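Cadherin-related family member 2 (Mus musculus, PDB 5CYX) probably serves as a calcium-dependent adhesion molecule that pairs with CDHR5 on neighbouring microvilli and so controls how microvilli pack at the apical surface of epithelial cells. Local coordinates at residues P220-E225 with V244-S249; Q297-A302 with K315-V320. One frame throughout, in Å; residues are numbered along the deposited sequence.

Contact 1 (P220-E225 with V244-S249); sequences PRFIRE and VEAVDS. With CA (calcium ion), chain F.
Arg221 and Val247 face each other as an antiparallel hydrogen-bonded pair, and the backbone supplies the first kind of interaction. Arg221 N gives its hydrogen to Val247 O at 2.8 Å, while Val247 N returns a bond to Arg221 O. Ile223 N extends the ladder to Glu245 O (2.9 Å), and in the non-hydrogen-bonded pair Phe222–Ala246 the chains draw together to 3.8 Å between the two CA atoms.

Apolar contacts come second. Phe222 lays one ring face over the methyl of Ala246 on its own side of the sheet, a CH-pi contact with CB 4.0 Å from the ring centroid and 15° off its normal; Val244 CG2 comes to the ring edge. Were the ring cut back to an alanine here, the Ala246 methyl would probably lose its aromatic cover and a gap would open beside Val244. With CG1 beside the backbone N (chi1 -67°), Ile223 brings that atom against Glu245 CB and sets CD1 4.1 Å from Val247 CG2 on the other side.

These strands belong to the third cadherin repeat, an all-beta, Greek-key sandwich, where 220-222 lies at the edge of one sheet and Phe222 turns inward onto Val300 and Ala302 of the other.

Metal binding comes third. Asp248 OD1 binds a calcium ion at 2.4 Å; Leu218 O, carboxylates of Asp250 and Glu304, and two waters also bind it. The other oxygen, OD2, accepts hydrogen bonds from water 1 and from Asp255 N. Nearby, Ser249 OG hydrogen-bonds to Asp219 O and lies 3.5 Å from Arg221 CD.

Contact 2 (Q297-A302 with K315-V320); sequences QIQVTA and KASMWV
With CG anti to the carbonyl carbon (chi1 -71°), Trp319 leans its indole across the neighbouring strand, where Gln299 CG runs anti to the backbone N (chi1 -165°) and carries an extended chain past the indole face. Both belong to a long antiparallel beta hairpin of the third cadherin repeat, whose strands 295-304 and 315-324 lie at the middle of a four-stranded sheet.

Six backbone hydrogen bonds join the segments in three reciprocal pairs: Ile298 with Val320, Val300 with Met318, and Ala302 with Ala316. Val300 N lies 2.7 Å from Met318 O, and Met318 N bonds in return to Val300 O. Between these pairs, CA-H groups approach carbonyl oxygens, as where Ser317 CA lies 3.1 Å from Val300 O.

The sheet's two faces differ in character. On the inner one, Ile298 CG2 meets Val320 CB at 4.1 Å and Val300 CG2 touches Val320 CG2, a branched aliphatic surface. On the other, Gln299, Thr301, Ser317 and Trp319 gather. Ser262 on strand 257-264 hydrogen-bonds to both Gln299 OE1 and Thr301 OG1, which restrains the amide end of the glutamine. Its amide plane is turned 35° from the indole, and Gln299 CB makes a CH-pi contact over the centre of the six-membered ring of Trp319, 3.7 Å from its centroid.

In the fold
Followed from the N terminus, the chain passes through two cadherin repeats before reaching contact 1, where strand 220-222 pairs with the end of strand 240-248 and closes a loop of 18 residues. Contact 2 opens only later, so the two are in series, neither nesting nor crossing; it closes a 12-residue connection as a hairpin. Each contact belongs to a different sheet of the third repeat, and their centres are about 10 Å apart. The sheets meet where Ala246 CB lies 3.6 Å from Ala302 CB and the Phe222 ring packs against Met318 SD. At the calcium end, Asp248 of contact 1 and Glu304, on the strand of 297-302, bind the same ion, a second tie.

Contact 1 (P220-E225 with V244-S249)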
# COMPACT_ATOMS: atom_id res chain seq x y z
N PRO A 220 -14.45 -31.94 4.84
CA PRO A 220 -15.28 -32.51 5.90
C PRO A 220 -14.53 -33.41 6.87
O PRO A 220 -13.53 -34.00 6.49
CB PRO A 220 -16.28 -33.36 5.13
CG PRO A 220 -15.52 -33.77 3.92
CD PRO A 220 -14.71 -32.57 3.54
N ARG A 221 -15.02 -33.52 8.11
CA ARG A 221 -14.40 -34.37 9.15
C ARG A 221 -15.39 -35.32 9.80
O ARG A 221 -16.46 -34.91 10.26
CB ARG A 221 -13.82 -33.51 10.25
CG ARG A 221 -12.51 -32.86 9.87
CD ARG A 221 -12.15 -31.80 10.90
NE ARG A 221 -10.71 -31.77 11.15
CZ ARG A 221 -10.01 -32.68 11.85
NH1 ARG A 221 -8.69 -32.52 11.98
NH2 ARG A 221 -10.59 -33.75 12.40
N PHE A 222 -15.01 -36.58 9.89
CA PHE A 222 -15.82 -37.56 10.61
C PHE A 222 -15.95 -37.19 12.09
O PHE A 222 -15.06 -36.60 12.67
CB PHE A 222 -15.23 -38.95 10.46
CG PHE A 222 -15.44 -39.53 9.10
CD1 PHE A 222 -16.63 -40.19 8.79
CD2 PHE A 222 -14.48 -39.38 8.11
CE1 PHE A 222 -16.83 -40.71 7.54
CE2 PHE A 222 -14.70 -39.88 6.83
CZ PHE A 222 -15.87 -40.55 6.55
N ILE A 223 -17.09 -37.53 12.66
CA ILE A 223 -17.40 -37.23 14.06
C ILE A 223 -16.52 -38.03 15.04
O ILE A 223 -16.14 -37.51 16.07
CB ILE A 223 -18.92 -37.48 14.32
CG1 ILE A 223 -19.76 -36.46 13.54
CG2 ILE A 223 -19.28 -37.42 15.80
CD1 ILE A 223 -19.32 -35.02 13.68
N ARG A 224 -16.20 -39.27 14.69
CA ARG A 224 -15.47 -40.17 15.58
C ARG A 224 -14.20 -40.66 14.92
O ARG A 224 -14.15 -40.81 13.70
CB ARG A 224 -16.33 -41.38 15.95
CG ARG A 224 -17.67 -40.99 16.52
CD ARG A 224 -18.37 -42.18 17.15
NE ARG A 224 -19.59 -41.78 17.85
CZ ARG A 224 -20.33 -42.57 18.62
NH1 ARG A 224 -19.99 -43.85 18.82
NH2 ARG A 224 -21.42 -42.08 19.21
N GLU A 225 -13.18 -40.90 15.73
CA GLU A 225 -11.93 -41.48 15.24
C GLU A 225 -12.07 -42.99 15.03
O GLU A 225 -11.37 -43.60 14.20
CB GLU A 225 -10.82 -41.19 16.23
CG GLU A 225 -9.47 -41.72 15.79
CD GLU A 225 -8.37 -41.44 16.80
OE1 GLU A 225 -7.49 -42.31 16.97
OE2 GLU A 225 -8.40 -40.36 17.42
N VAL A 244 -22.43 -43.74 10.12
CA VAL A 244 -21.30 -42.83 10.29
C VAL A 244 -21.75 -41.45 9.90
O VAL A 244 -22.72 -41.29 9.17
CB VAL A 244 -20.05 -43.24 9.48
CG1 VAL A 244 -19.49 -44.55 10.01
CG2 VAL A 244 -20.33 -43.37 8.00
N GLU A 245 -21.01 -40.45 10.39
CA GLU A 245 -21.27 -39.07 10.09
C GLU A 245 -19.95 -38.30 9.92
O GLU A 245 -19.02 -38.45 10.70
CB GLU A 245 -22.13 -38.45 11.17
CG GLU A 245 -22.70 -37.09 10.78
CD GLU A 245 -23.57 -36.46 11.85
OE1 GLU A 245 -24.08 -35.35 11.63
OE2 GLU A 245 -23.75 -37.07 12.93
N ALA A 246 -19.89 -37.52 8.85
CA ALA A 246 -18.87 -36.52 8.63
C ALA A 246 -19.56 -35.22 8.37
O ALA A 246 -20.63 -35.20 7.78
CB ALA A 246 -18.02 -36.89 7.45
N VAL A 247 -18.97 -34.12 8.82
CA VAL A 247 -19.59 -32.81 8.64
C VAL A 247 -18.60 -31.82 8.06
O VAL A 247 -17.38 -31.93 8.26
CB VAL A 247 -20.17 -32.24 9.96
CG1 VAL A 247 -21.22 -33.20 10.54
CG2 VAL A 247 -19.09 -31.99 10.99
N ASP A 248 -19.14 -30.84 7.37
CA ASP A 248 -18.37 -29.80 6.71
C ASP A 248 -17.68 -28.94 7.76
O ASP A 248 -18.33 -28.43 8.67
CB ASP A 248 -19.33 -28.98 5.85
CG ASP A 248 -18.66 -27.88 5.10
OD1 ASP A 248 -17.41 -27.83 5.09
OD2 ASP A 248 -19.39 -27.07 4.49
N SER A 249 -16.35 -28.79 7.64
CA SER A 249 -15.59 -27.95 8.57
C SER A 249 -15.83 -26.48 8.34
O SER A 249 -15.54 -25.67 9.21
CB SER A 249 -14.08 -28.28 8.49
OG SER A 249 -13.90 -29.63 8.77
CA CA F . -16.08 -27.59 3.09
O HOH W 1 -18.01 -26.17 2.38
O HOH W 2 -14.84 -27.24 0.89

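Contact 2 (Q297-A302 with K315-V320)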
# COMPACT_ATOMS: atom_id res chain seq x y z
N GLN A 297 -13.02 -55.06 7.27
CA GLN A 297 -12.62 -53.65 7.32
C GLN A 297 -13.09 -52.95 6.04
O GLN A 297 -12.94 -53.49 4.94
CB GLN A 297 -11.10 -53.52 7.51
CG GLN A 297 -10.61 -53.93 8.90
CD GLN A 297 -9.29 -53.28 9.28
OE1 GLN A 297 -8.38 -53.93 9.83
NE2 GLN A 297 -9.18 -51.99 9.00
N ILE A 298 -13.65 -51.75 6.21
CA ILE A 298 -14.34 -51.00 5.12
C ILE A 298 -13.89 -49.55 5.13
O ILE A 298 -13.94 -48.92 6.18
CB ILE A 298 -15.88 -51.14 5.28
CG1 ILE A 298 -16.44 -51.97 4.15
CG2 ILE A 298 -16.65 -49.82 5.29
CD1 ILE A 298 -16.28 -53.44 4.39
N GLN A 299 -13.44 -49.04 3.98
CA GLN A 299 -13.11 -47.63 3.83
C GLN A 299 -14.33 -46.82 3.33
O GLN A 299 -14.85 -47.08 2.25
CB GLN A 299 -11.96 -47.43 2.86
CG GLN A 299 -11.34 -46.04 2.94
CD GLN A 299 -10.28 -45.83 1.89
OE1 GLN A 299 -10.50 -46.12 0.72
NE2 GLN A 299 -9.11 -45.33 2.30
N VAL A 300 -14.74 -45.83 4.12
CA VAL A 300 -15.79 -44.90 3.81
C VAL A 300 -15.20 -43.53 3.47
O VAL A 300 -14.36 -42.98 4.21
CB VAL A 300 -16.80 -44.80 4.98
CG1 VAL A 300 -17.81 -43.69 4.73
CG2 VAL A 300 -17.53 -46.12 5.15
N THR A 301 -15.68 -43.00 2.36
CA THR A 301 -15.27 -41.70 1.85
C THR A 301 -16.50 -40.80 1.93
O THR A 301 -17.57 -41.21 1.50
CB THR A 301 -14.79 -41.81 0.39
OG1 THR A 301 -13.60 -42.61 0.37
CG2 THR A 301 -14.49 -40.46 -0.21
N ALA A 302 -16.33 -39.63 2.53
CA ALA A 302 -17.35 -38.61 2.63
C ALA A 302 -16.95 -37.49 1.69
O ALA A 302 -15.81 -37.07 1.70
CB ALA A 302 -17.43 -38.09 4.06
N LYS A 315 -13.29 -33.89 0.36
CA LYS A 315 -13.45 -35.28 0.78
C LYS A 315 -12.69 -35.59 2.03
O LYS A 315 -11.73 -34.91 2.37
CB LYS A 315 -12.90 -36.23 -0.28
CG LYS A 315 -13.53 -36.14 -1.67
CD LYS A 315 -12.91 -37.17 -2.61
CE LYS A 315 -11.51 -36.77 -3.02
NZ LYS A 315 -10.82 -37.89 -3.71
N ALA A 316 -13.08 -36.67 2.68
CA ALA A 316 -12.29 -37.29 3.75
C ALA A 316 -12.64 -38.75 3.77
O ALA A 316 -13.71 -39.15 3.29
CB ALA A 316 -12.59 -36.65 5.10
N SER A 317 -11.74 -39.56 4.32
CA SER A 317 -11.93 -40.99 4.33
C SER A 317 -11.52 -41.64 5.63
O SER A 317 -10.71 -41.09 6.38
CB SER A 317 -11.16 -41.63 3.17
OG SER A 317 -9.78 -41.40 3.32
N MET A 318 -12.10 -42.80 5.91
CA MET A 318 -11.63 -43.62 7.01
C MET A 318 -12.18 -45.01 6.91
O MET A 318 -13.12 -45.26 6.14
CB MET A 318 -12.04 -43.05 8.36
CG MET A 318 -13.54 -43.09 8.62
SD MET A 318 -13.73 -42.17 10.15
CE MET A 318 -15.16 -42.93 10.80
N TRP A 319 -11.56 -45.87 7.72
CA TRP A 319 -11.82 -47.29 7.81
C TRP A 319 -12.75 -47.60 8.97
O TRP A 319 -12.64 -46.99 10.04
CB TRP A 319 -10.50 -48.06 8.02
CG TRP A 319 -9.68 -48.04 6.79
CD1 TRP A 319 -8.77 -47.10 6.45
CD2 TRP A 319 -9.74 -48.97 5.71
NE1 TRP A 319 -8.24 -47.39 5.21
CE2 TRP A 319 -8.81 -48.54 4.74
CE3 TRP A 319 -10.49 -50.13 5.46
CZ2 TRP A 319 -8.60 -49.22 3.54
CZ3 TRP A 319 -10.28 -50.82 4.26
CH2 TRP A 319 -9.33 -50.36 3.32
N VAL A 320 -13.60 -48.60 8.77
CA VAL A 320 -14.60 -49.04 9.72
C VAL A 320 -14.47 -50.55 9.85
O VAL A 320 -14.37 -51.25 8.83
CB VAL A 320 -16.05 -48.76 9.19
CG1 VAL A 320 -17.10 -49.36 10.12
CG2 VAL A 320 -16.28 -47.27 8.99